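PDB 6HVG: alternansucrase from Leuconostoc mesenteroides, which is a large multidomain glycoside hydrolase family 70 enzyme that combines a TIM-barrel-related catalytic fold with choline-binding-type repeats and holds a calcium ion. Local coordinates for residues A[493-497]-A[498-502]; A[763-767]-A[768-772]; A[1098-1102]-A[1103-1107]; A[1183-1186]-A[1187-1190]. All coordinates share one frame; numbering follows the deposited sequence.

How the contacts relate
All four contacts are local and lie within the family 70 range. Contact 1 is a surface contact and joins two consecutive helices. Contact 2 ends helix 757-766 and is partly buried. Contact 3 starts the short helix 1102-1105 and is also partly buried. Contact 4 is a buried turn before strand 1190-1197. Contacts 2 and 3 lie closest together, with nearest atoms about 7 Å apart, and both reach Phe777 and Leu782. Contact 1 relies on weak polar bonds and an indole. Contact 2 combines helix-end backbone bonds with aliphatic packing. Contact 3 adds phenyl rings. Contact 4 pairs a threonine hydroxyl bond with a weak backbone turn bond and apolar packing.

Contact 1 (A[493-497]-A[498-502]); sequences SLKKS and TEWLR
Ser497 meets Glu499 and Trp500 at a tight turn between two consecutive helices, 474-495 and 499-511, with a serine cap on the second. The turn runs from Lys496 to Thr498 on the protein surface. Lys496 has already left the first helix with positive phi, and Ser497 then leads into the second. Thr498 opens the new helical turn. Thr498 O takes a backbone bond from Arg502 N at 3.1 Å and a weaker one from Leu501 N. The Thr498 side chain packs on Trp415, and Arg502 lies on the same Trp415 in a cation-pi contact and forms a salt bridge with Glu404. Glu499 comes next. Glu499 N reaches Ser497 OG at 3.4 Å, a weak capping bond that is nearly straight at 171°. Ser497 holds OG anti to its own N, which aims the hydroxyl at the new helix. The CG of Glu499 rests 3.8 Å from Ser497 OG. Trp500 makes the link back to the first helix. Its chi1 of 70° sets CG between the backbone N and the carbonyl carbon, and the indole swings back toward that helix. Trp500 NE1 gives a weak, bent bond to Ser497 O at 3.1 Å and 126°. That oxygen lies at the ring edge, in the indole plane. The Lys495 chain crosses the indole at about a right angle, with Lys495 CD 4.2 Å from Trp500 CD1. The same ring also packs on Gln491 and Ile492 of the first helix. Leu501 follows, and Leu501 CB sits 4.0 Å above one face of the Trp500 ring, over the centre.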
loop_
_atom_site.group_PDB
_atom_site.type_symbol
_atom_site.label_atom_id
_atom_site.label_comp_id
_atom_site.label_asym_id
_atom_site.label_seq_id
_atom_site.Cartn_x
_atom_site.Cartn_y
_atom_site.Cartn_z
ATOM N N SER A 493 -23.563 -42.025 2.718
ATOM C CA SER A 493 -24.391 -43.041 2.061
ATOM C C SER A 493 -25.576 -42.421 1.321
ATOM O O SER A 493 -25.860 -42.786 0.185
ATOM C CB SER A 493 -24.873 -44.052 3.093
ATOM O OG SER A 493 -23.765 -44.741 3.632
ATOM N N LEU A 494 -26.230 -41.455 1.955
ATOM C CA LEU A 494 -27.400 -40.800 1.385
ATOM C C LEU A 494 -27.042 -40.019 0.106
ATOM O O LEU A 494 -27.729 -40.148 -0.901
ATOM C CB LEU A 494 -28.055 -39.875 2.426
ATOM C CG LEU A 494 -29.475 -39.317 2.211
ATOM C CD1 LEU A 494 -30.492 -40.385 1.784
ATOM C CD2 LEU A 494 -29.945 -38.603 3.476
ATOM N N LYS A 495 -25.959 -39.241 0.147
ATOM C CA LYS A 495 -25.497 -38.436 -0.993
ATOM C C LYS A 495 -24.560 -39.154 -1.980
ATOM O O LYS A 495 -24.361 -38.658 -3.083
ATOM C CB LYS A 495 -24.810 -37.171 -0.481
ATOM C CG LYS A 495 -25.728 -36.265 0.335
ATOM C CD LYS A 495 -25.271 -34.803 0.292
ATOM C CE LYS A 495 -25.907 -33.958 1.397
ATOM N NZ LYS A 495 -27.367 -33.763 1.205
ATOM N N LYS A 496 -23.999 -40.303 -1.577
ATOM C CA LYS A 496 -23.035 -41.084 -2.384
ATOM C C LYS A 496 -21.803 -40.266 -2.780
ATOM O O LYS A 496 -21.212 -40.485 -3.841
ATOM C CB LYS A 496 -23.693 -41.667 -3.636
ATOM C CG LYS A 496 -24.996 -42.403 -3.373
ATOM C CD LYS A 496 -25.428 -43.251 -4.572
ATOM C CE LYS A 496 -26.778 -43.938 -4.365
ATOM N NZ LYS A 496 -26.711 -45.228 -3.611
ATOM N N SER A 497 -21.407 -39.344 -1.904
ATOM C CA SER A 497 -20.319 -38.387 -2.175
ATOM C C SER A 497 -19.640 -37.961 -0.868
ATOM O O SER A 497 -20.226 -38.075 0.207
ATOM C CB SER A 497 -20.896 -37.143 -2.877
ATOM O OG SER A 497 -19.896 -36.303 -3.445
ATOM N N THR A 498 -18.408 -37.473 -0.971
ATOM C CA THR A 498 -17.740 -36.820 0.156
ATOM C C THR A 498 -17.449 -35.333 -0.067
ATOM O O THR A 498 -16.827 -34.693 0.777
ATOM C CB THR A 498 -16.402 -37.521 0.504
ATOM O OG1 THR A 498 -15.541 -37.578 -0.645
ATOM C CG2 THR A 498 -16.634 -38.928 1.023
ATOM N N GLU A 499 -17.880 -34.780 -1.197
ATOM C CA GLU A 499 -17.561 -33.384 -1.519
ATOM C C GLU A 499 -18.269 -32.418 -0.593
ATOM O O GLU A 499 -17.732 -31.371 -0.255
ATOM C CB GLU A 499 -17.879 -33.053 -2.988
ATOM C CG GLU A 499 -17.056 -33.833 -4.016
ATOM C CD GLU A 499 -15.540 -33.616 -3.899
ATOM O OE1 GLU A 499 -15.105 -32.473 -3.599
ATOM O OE2 GLU A 499 -14.780 -34.595 -4.112
ATOM N N TRP A 500 -19.488 -32.761 -0.198
ATOM C CA TRP A 500 -20.228 -31.966 0.795
ATOM C C TRP A 500 -19.424 -31.799 2.107
ATOM O O TRP A 500 -19.473 -30.744 2.743
ATOM C CB TRP A 500 -21.605 -32.591 1.085
ATOM C CG TRP A 500 -21.480 -33.852 1.828
ATOM C CD1 TRP A 500 -21.239 -35.092 1.306
ATOM C CD2 TRP A 500 -21.503 -34.003 3.248
ATOM N NE1 TRP A 500 -21.147 -36.010 2.312
ATOM C CE2 TRP A 500 -21.303 -35.369 3.519
ATOM C CE3 TRP A 500 -21.685 -33.116 4.321
ATOM C CZ2 TRP A 500 -21.277 -35.874 4.826
ATOM C CZ3 TRP A 500 -21.657 -33.621 5.610
ATOM C CH2 TRP A 500 -21.457 -34.991 5.851
ATOM N N LEU A 501 -18.686 -32.850 2.491
ATOM C CA LEU A 501 -17.843 -32.845 3.696
ATOM C C LEU A 501 -16.564 -32.025 3.487
ATOM O O LEU A 501 -16.193 -31.234 4.340
ATOM C CB LEU A 501 -17.487 -34.275 4.104
ATOM C CG LEU A 501 -16.753 -34.507 5.436
ATOM C CD1 LEU A 501 -17.532 -34.067 6.667
ATOM C CD2 LEU A 501 -16.440 -35.984 5.574
ATOM N N ARG A 502 -15.916 -32.174 2.338
ATOM C CA ARG A 502 -14.760 -31.331 2.009
ATOM C C ARG A 502 -15.098 -29.857 2.214
ATOM O O ARG A 502 -14.324 -29.103 2.787
ATOM C CB ARG A 502 -14.304 -31.545 0.564
ATOM C CG ARG A 502 -13.682 -32.904 0.291
ATOM C CD ARG A 502 -12.206 -32.925 0.628
ATOM N NE ARG A 502 -11.602 -34.226 0.353
ATOM C CZ ARG A 502 -10.340 -34.555 0.618
ATOM N NH1 ARG A 502 -9.512 -33.696 1.189
ATOM N NH2 ARG A 502 -9.901 -35.770 0.335
#

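Contact 2 (A[763-767]-A[768-772]); sequences AMIDH and GIIKN
Gly768 has positive phi and holds the C-prime position of a helix end; Gly768 N bonds Ile765 O at 3.1 Å. The donor stands well above the carbonyl plane, 64° out of it. The next amide, Ile769 N, makes a shorter bond of 2.8 Å to Met764 O. Together they satisfy two carbonyls at the end of helix 757-766. Aliphatic side chains close over the turn. Met764 CE lies 4.0 Å from Ile769 CG2. Ile770 inserts CG1 beside two helix residues, 3.9 Å from Met764 CB and 3.7 Å from Ile765 CG1. Its chi1 of 58° turns this branch toward the helix. Ile765 CA also points a nearly straight C-H at Ile770 O. Within the helix end, His767 ND1 bonds Ala763 O at 3.3 Å. The backbone N of His767 uses the same oxygen from the opposite face of the carbonyl plane. The imidazole stacks on Phe788 of helix 779-793, which also covers Met764 through Leu782. The 6→1 bond (Ile769 N to Met764 O), the 5→2 bond inside it (Gly768 N to Ile765 O), the glycine at C-prime and the apolar pair Met764 and Ile769 identify a Schellman motif.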
loop_
_atom_site.group_PDB
_atom_site.type_symbol
_atom_site.label_atom_id
_atom_site.label_comp_id
_atom_site.label_asym_id
_atom_site.label_seq_id
_atom_site.Cartn_x
_atom_site.Cartn_y
_atom_site.Cartn_z
ATOM N N ALA A 763 -11.367 7.745 -8.516
ATOM C CA ALA A 763 -12.571 8.001 -9.309
ATOM C C ALA A 763 -13.612 6.905 -9.107
ATOM O O ALA A 763 -14.787 7.192 -8.931
ATOM C CB ALA A 763 -12.217 8.128 -10.772
ATOM N N MET A 764 -13.169 5.652 -9.083
ATOM C CA MET A 764 -14.066 4.505 -8.857
ATOM C C MET A 764 -14.667 4.529 -7.448
ATOM O O MET A 764 -15.846 4.257 -7.261
ATOM C CB MET A 764 -13.321 3.191 -9.083
ATOM C CG MET A 764 -12.845 3.044 -10.518
ATOM S SD MET A 764 -11.807 1.618 -10.865
ATOM C CE MET A 764 -13.002 0.267 -10.748
ATOM N N ILE A 765 -13.846 4.925 -6.478
ATOM C CA ILE A 765 -14.245 5.044 -5.074
ATOM C C ILE A 765 -15.281 6.148 -4.912
ATOM O O ILE A 765 -16.312 5.964 -4.269
ATOM C CB ILE A 765 -13.022 5.339 -4.159
ATOM C CG1 ILE A 765 -12.028 4.170 -4.220
ATOM C CG2 ILE A 765 -13.459 5.539 -2.725
ATOM C CD1 ILE A 765 -10.707 4.374 -3.496
ATOM N N ASP A 766 -15.003 7.298 -5.511
ATOM C CA ASP A 766 -15.895 8.453 -5.426
ATOM C C ASP A 766 -17.284 8.195 -6.007
ATOM O O ASP A 766 -18.229 8.824 -5.583
ATOM C CB ASP A 766 -15.276 9.642 -6.155
ATOM C CG ASP A 766 -15.684 10.977 -5.563
ATOM O OD1 ASP A 766 -15.560 11.176 -4.329
ATOM O OD2 ASP A 766 -16.108 11.844 -6.348
ATOM N N HIS A 767 -17.397 7.297 -6.982
ATOM C CA HIS A 767 -18.682 6.960 -7.599
ATOM C C HIS A 767 -19.255 5.622 -7.083
ATOM O O HIS A 767 -20.158 5.035 -7.695
ATOM C CB HIS A 767 -18.541 6.962 -9.135
ATOM C CG HIS A 767 -18.458 8.334 -9.737
ATOM N ND1 HIS A 767 -17.337 9.131 -9.623
ATOM C CD2 HIS A 767 -19.355 9.051 -10.449
ATOM C CE1 HIS A 767 -17.548 10.283 -10.234
ATOM N NE2 HIS A 767 -18.766 10.258 -10.746
ATOM N N GLY A 768 -18.750 5.162 -5.940
ATOM C CA GLY A 768 -19.262 3.958 -5.286
ATOM C C GLY A 768 -19.036 2.643 -6.012
ATOM O O GLY A 768 -19.696 1.651 -5.714
ATOM N N ILE A 769 -18.098 2.611 -6.954
ATOM C CA ILE A 769 -17.840 1.397 -7.731
ATOM C C ILE A 769 -17.011 0.384 -6.935
ATOM O O ILE A 769 -17.217 -0.820 -7.046
ATOM C CB ILE A 769 -17.172 1.739 -9.066
ATOM C CG1 ILE A 769 -18.086 2.699 -9.821
ATOM C CG2 ILE A 769 -16.911 0.461 -9.866
ATOM C CD1 ILE A 769 -17.738 2.871 -11.281
ATOM N N ILE A 770 -16.102 0.889 -6.115
ATOM C CA ILE A 770 -15.380 0.066 -5.162
ATOM C C ILE A 770 -15.311 0.845 -3.872
ATOM O O ILE A 770 -15.557 2.056 -3.849
ATOM C CB ILE A 770 -13.955 -0.242 -5.630
ATOM C CG1 ILE A 770 -13.173 1.060 -5.867
ATOM C CG2 ILE A 770 -14.001 -1.083 -6.887
ATOM C CD1 ILE A 770 -11.737 0.846 -6.291
ATOM N N LYS A 771 -14.932 0.168 -2.799
ATOM C CA LYS A 771 -14.803 0.833 -1.505
ATOM C C LYS A 771 -13.349 1.178 -1.174
ATOM O O LYS A 771 -13.058 2.286 -0.733
ATOM C CB LYS A 771 -15.450 -0.034 -0.437
ATOM C CG LYS A 771 -16.907 -0.331 -0.788
ATOM C CD LYS A 771 -17.660 -1.108 0.294
ATOM C CE LYS A 771 -19.103 -1.405 -0.125
ATOM N NZ LYS A 771 -19.217 -2.127 -1.430
ATOM N N ASN A 772 -12.440 0.244 -1.439
ATOM C CA ASN A 772 -11.023 0.406 -1.077
ATOM C C ASN A 772 -10.104 0.326 -2.287
ATOM O O ASN A 772 -10.417 -0.347 -3.266
ATOM C CB ASN A 772 -10.595 -0.705 -0.112
ATOM C CG ASN A 772 -11.145 -0.524 1.281
ATOM O OD1 ASN A 772 -12.105 0.201 1.489
ATOM N ND2 ASN A 772 -10.532 -1.187 2.242
#

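Contact 3 (A[1098-1102]-A[1103-1107]); sequences GMSFL and DSFLN
Phe1101 O is gripped by two amides, Ser1104 N at 3.0 Å and, more weakly, Phe1105 N at 3.4 Å. Phe1101 is the N-cap residue of the one-turn helix 1102-1105. The Ser1104 donor stands above the carbonyl plane, 50° out of it. Leu1102 O takes the next bond, from Leu1106 N at 2.8 Å. The Phe1105 side chain folds back over the start of the helix. Its chi1 of 60° brings one ring face under Leu1102 CA, a CH-pi contact 3.6 Å from the centroid. Ser1100 OG meets the same ring at its edge, in plane, 3.7 Å from Phe1105 CD2. Phe777 packs edge-to-face with this phenyl. The Phe1101 ring lies beside Asp1103 and points the same way. CE2 of Phe1101 is 3.6 Å from Asp1103 CG, and the ring and carboxylate planes are 73° apart. OD1 of Asp1103 is held by Asn1108 ND2, and the Asp1103 side chain is about 13 Å from the bound calcium ion. Ser1104 OG is held by Ser1091 OG and Gly1092 O. One turn apart, the two leucines meet through methyls, Leu1102 CD1 and Leu1106 CD1, at 4.2 Å.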
loop_
_atom_site.group_PDB
_atom_site.type_symbol
_atom_site.label_atom_id
_atom_site.label_comp_id
_atom_site.label_asym_id
_atom_site.label_seq_id
_atom_site.Cartn_x
_atom_site.Cartn_y
_atom_site.Cartn_z
ATOM N N GLY A 1098 -4.539 -15.096 0.142
ATOM C CA GLY A 1098 -4.143 -13.704 0.302
ATOM C C GLY A 1098 -4.826 -12.773 -0.665
ATOM O O GLY A 1098 -5.705 -13.181 -1.431
ATOM N N MET A 1099 -4.407 -11.513 -0.631
ATOM C CA MET A 1099 -5.003 -10.489 -1.474
ATOM C C MET A 1099 -4.459 -10.590 -2.896
ATOM O O MET A 1099 -3.257 -10.681 -3.110
ATOM C CB MET A 1099 -4.719 -9.110 -0.909
ATOM C CG MET A 1099 -5.246 -8.912 0.498
ATOM S SD MET A 1099 -5.053 -7.220 1.056
ATOM C CE MET A 1099 -6.271 -6.389 0.045
ATOM N N SER A 1100 -5.365 -10.605 -3.866
ATOM C CA SER A 1100 -5.010 -10.480 -5.269
ATOM C C SER A 1100 -4.613 -9.024 -5.506
ATOM O O SER A 1100 -5.126 -8.115 -4.827
ATOM C CB SER A 1100 -6.208 -10.866 -6.129
ATOM O OG SER A 1100 -5.827 -11.032 -7.488
ATOM N N PHE A 1101 -3.695 -8.789 -6.441
ATOM C CA PHE A 1101 -3.303 -7.411 -6.793
ATOM C C PHE A 1101 -3.836 -7.017 -8.181
ATOM O O PHE A 1101 -4.070 -7.886 -9.009
ATOM C CB PHE A 1101 -1.794 -7.295 -6.732
ATOM C CG PHE A 1101 -1.290 -5.891 -6.764
ATOM C CD1 PHE A 1101 -1.631 -4.994 -5.774
ATOM C CD2 PHE A 1101 -0.443 -5.469 -7.794
ATOM C CE1 PHE A 1101 -1.161 -3.691 -5.828
ATOM C CE2 PHE A 1101 0.033 -4.183 -7.858
ATOM C CZ PHE A 1101 -0.323 -3.288 -6.870
ATOM N N LEU A 1102 -4.011 -5.717 -8.437
ATOM C CA LEU A 1102 -4.589 -5.261 -9.708
ATOM C C LEU A 1102 -3.770 -5.622 -10.965
ATOM O O LEU A 1102 -4.342 -5.871 -12.024
ATOM C CB LEU A 1102 -4.943 -3.773 -9.674
ATOM C CG LEU A 1102 -3.937 -2.632 -9.886
ATOM C CD1 LEU A 1102 -4.728 -1.373 -10.098
ATOM C CD2 LEU A 1102 -3.033 -2.440 -8.689
ATOM N N ASP A 1103 -2.446 -5.691 -10.830
ATOM C CA ASP A 1103 -1.583 -6.198 -11.902
ATOM C C ASP A 1103 -2.048 -7.555 -12.401
ATOM O O ASP A 1103 -1.983 -7.829 -13.594
ATOM C CB ASP A 1103 -0.134 -6.337 -11.440
ATOM C CG ASP A 1103 0.575 -5.012 -11.311
ATOM O OD1 ASP A 1103 -0.084 -3.978 -11.533
ATOM O OD2 ASP A 1103 1.803 -5.031 -10.958
ATOM N N SER A 1104 -2.496 -8.401 -11.481
ATOM C CA SER A 1104 -2.845 -9.765 -11.811
ATOM C C SER A 1104 -4.193 -9.808 -12.488
ATOM O O SER A 1104 -4.326 -10.381 -13.574
ATOM C CB SER A 1104 -2.837 -10.659 -10.575
ATOM O OG SER A 1104 -2.846 -12.027 -10.945
ATOM N N PHE A 1105 -5.202 -9.217 -11.877
ATOM C CA PHE A 1105 -6.547 -9.327 -12.449
ATOM C C PHE A 1105 -6.815 -8.361 -13.604
ATOM O O PHE A 1105 -7.755 -8.573 -14.374
ATOM C CB PHE A 1105 -7.648 -9.279 -11.364
ATOM C CG PHE A 1105 -7.683 -8.022 -10.534
ATOM C CD1 PHE A 1105 -8.244 -6.867 -11.044
ATOM C CD2 PHE A 1105 -7.239 -8.021 -9.216
ATOM C CE1 PHE A 1105 -8.301 -5.716 -10.292
ATOM C CE2 PHE A 1105 -7.307 -6.857 -8.451
ATOM C CZ PHE A 1105 -7.829 -5.696 -8.995
ATOM N N LEU A 1106 -5.981 -7.333 -13.758
ATOM C CA LEU A 1106 -6.022 -6.515 -14.970
ATOM C C LEU A 1106 -5.064 -6.990 -16.082
ATOM O O LEU A 1106 -4.920 -6.335 -17.099
ATOM C CB LEU A 1106 -5.790 -5.033 -14.639
ATOM C CG LEU A 1106 -6.873 -4.336 -13.792
ATOM C CD1 LEU A 1106 -6.522 -2.874 -13.595
ATOM C CD2 LEU A 1106 -8.221 -4.455 -14.466
ATOM N N ASN A 1107 -4.420 -8.127 -15.892
ATOM C CA ASN A 1107 -3.641 -8.764 -16.940
ATOM C C ASN A 1107 -2.617 -7.870 -17.630
ATOM O O ASN A 1107 -2.311 -8.052 -18.818
ATOM C CB ASN A 1107 -4.583 -9.387 -17.968
ATOM C CG ASN A 1107 -5.537 -10.401 -17.347
ATOM O OD1 ASN A 1107 -5.192 -11.103 -16.409
ATOM N ND2 ASN A 1107 -6.737 -10.472 -17.871
#

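Contact 4 (A[1183-1186]-A[1187-1190]); sequences KDTD and FVNL
Thr1185 and Phe1187 meet through a side-chain to backbone hydrogen bond. Phe1187 N donates to Thr1185 OG1 at 3.0 Å, with an angle of 146°. The hydroxyl is placed by a chi1 of -172°, which sets OG1 anti to the threonine N and beside its carbonyl carbon. OG1 also bonds to Asp521 OD2, so this buried oxygen has two polar partners. A second polar link is purely backbone. Val1188 N reaches Asp1186 O at 3.0 Å, but the bond is weak and bent to 128°. This i to i+2 bond closes the inverse gamma turn centred on Phe1187. The Asp1186 carboxylate has partners outside the turn, among them a weak bond from Gln1383 NE2 to OD2.

The apolar contacts lie around these bonds. Val1188 CG2 rests 3.9 Å from Thr1185 CG2, methyl to methyl. The two branched side chains meet at an oblique angle. Leu1190 places CD1 over one face of the Phe1187 ring, 3.9 Å above its plane and toward the rim. Carbon also approaches oxygen, with Leu1190 CD1 4.1 Å from Asp1186 O.

Strand 1166-1175 is the neighbour: the Phe1187 side chain packs on its Ala1172 and Arg1174, and backbone bonds join Phe1187 to Arg1174 and Leu1190 to Ala1172. Asn1189 has positive phi and, with Leu1190, faces Ala1172. The polypeptide thus passes from the inverse gamma turn through a G1 beta bulge as it enters strand 1190-1197, at the outer side of an antiparallel sheet.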
loop_
_atom_site.group_PDB
_atom_site.type_symbol
_atom_site.label_atom_id
_atom_site.label_comp_id
_atom_site.label_asym_id
_atom_site.label_seq_id
_atom_site.Cartn_x
_atom_site.Cartn_y
_atom_site.Cartn_z
ATOM N N LYS A 1183 7.269 -5.892 15.405
ATOM C CA LYS A 1183 7.620 -5.714 16.835
ATOM C C LYS A 1183 6.859 -6.664 17.767
ATOM O O LYS A 1183 7.458 -7.296 18.641
ATOM C CB LYS A 1183 7.472 -4.242 17.297
ATOM C CG LYS A 1183 6.112 -3.589 17.057
ATOM C CD LYS A 1183 5.966 -2.260 17.818
ATOM C CE LYS A 1183 6.630 -1.070 17.117
ATOM N NZ LYS A 1183 5.777 -0.455 16.053
ATOM N N ASP A 1184 5.547 -6.787 17.563
ATOM C CA ASP A 1184 4.690 -7.552 18.483
ATOM C C ASP A 1184 4.046 -8.758 17.790
ATOM O O ASP A 1184 2.816 -8.860 17.723
ATOM C CB ASP A 1184 3.602 -6.627 19.068
ATOM C CG ASP A 1184 4.186 -5.381 19.758
ATOM O OD1 ASP A 1184 5.276 -5.485 20.368
ATOM O OD2 ASP A 1184 3.547 -4.298 19.675
ATOM N N THR A 1185 4.879 -9.662 17.283
ATOM C CA THR A 1185 4.383 -10.814 16.561
ATOM C C THR A 1185 4.815 -12.118 17.218
ATOM O O THR A 1185 5.981 -12.307 17.591
ATOM C CB THR A 1185 4.822 -10.848 15.067
ATOM O OG1 THR A 1185 4.137 -11.906 14.390
ATOM C CG2 THR A 1185 6.330 -11.118 14.940
ATOM N N ASP A 1186 3.853 -13.028 17.309
ATOM C CA ASP A 1186 4.129 -14.388 17.744
ATOM C C ASP A 1186 4.538 -15.226 16.554
ATOM O O ASP A 1186 4.986 -16.351 16.734
ATOM C CB ASP A 1186 2.890 -15.032 18.396
ATOM C CG ASP A 1186 2.249 -14.135 19.427
ATOM O OD1 ASP A 1186 3.020 -13.458 20.159
ATOM O OD2 ASP A 1186 0.989 -14.092 19.469
ATOM N N PHE A 1187 4.355 -14.694 15.347
ATOM C CA PHE A 1187 4.689 -15.412 14.130
ATOM C C PHE A 1187 6.191 -15.318 13.856
ATOM O O PHE A 1187 6.643 -14.479 13.092
ATOM C CB PHE A 1187 3.874 -14.871 12.974
ATOM C CG PHE A 1187 3.700 -15.843 11.833
ATOM C CD1 PHE A 1187 4.797 -16.412 11.190
ATOM C CD2 PHE A 1187 2.429 -16.162 11.380
ATOM C CE1 PHE A 1187 4.621 -17.265 10.119
ATOM C CE2 PHE A 1187 2.262 -17.004 10.303
ATOM C CZ PHE A 1187 3.357 -17.559 9.677
ATOM N N VAL A 1188 6.956 -16.186 14.513
ATOM C CA VAL A 1188 8.391 -16.259 14.346
ATOM C C VAL A 1188 8.817 -17.708 14.154
ATOM O O VAL A 1188 8.422 -18.583 14.925
ATOM C CB VAL A 1188 9.095 -15.641 15.554
ATOM C CG1 VAL A 1188 10.606 -15.654 15.381
ATOM C CG2 VAL A 1188 8.616 -14.213 15.750
ATOM N N ASN A 1189 9.614 -17.956 13.116
ATOM C CA ASN A 1189 10.110 -19.283 12.780
ATOM C C ASN A 1189 9.057 -20.386 12.835
ATOM O O ASN A 1189 9.344 -21.473 13.312
ATOM C CB ASN A 1189 11.291 -19.635 13.666
ATOM C CG ASN A 1189 12.464 -18.687 13.474
ATOM O OD1 ASN A 1189 12.957 -18.498 12.382
ATOM N ND2 ASN A 1189 12.935 -18.119 14.547
ATOM N N LEU A 1190 7.854 -20.107 12.329
ATOM C CA LEU A 1190 6.759 -21.099 12.277
ATOM C C LEU A 1190 6.670 -21.798 10.924
ATOM O O LEU A 1190 7.025 -21.226 9.897
ATOM C CB LEU A 1190 5.395 -20.452 12.542
ATOM C CG LEU A 1190 5.254 -19.643 13.831
ATOM C CD1 LEU A 1190 3.815 -19.177 13.973
ATOM C CD2 LEU A 1190 5.666 -20.444 15.043
#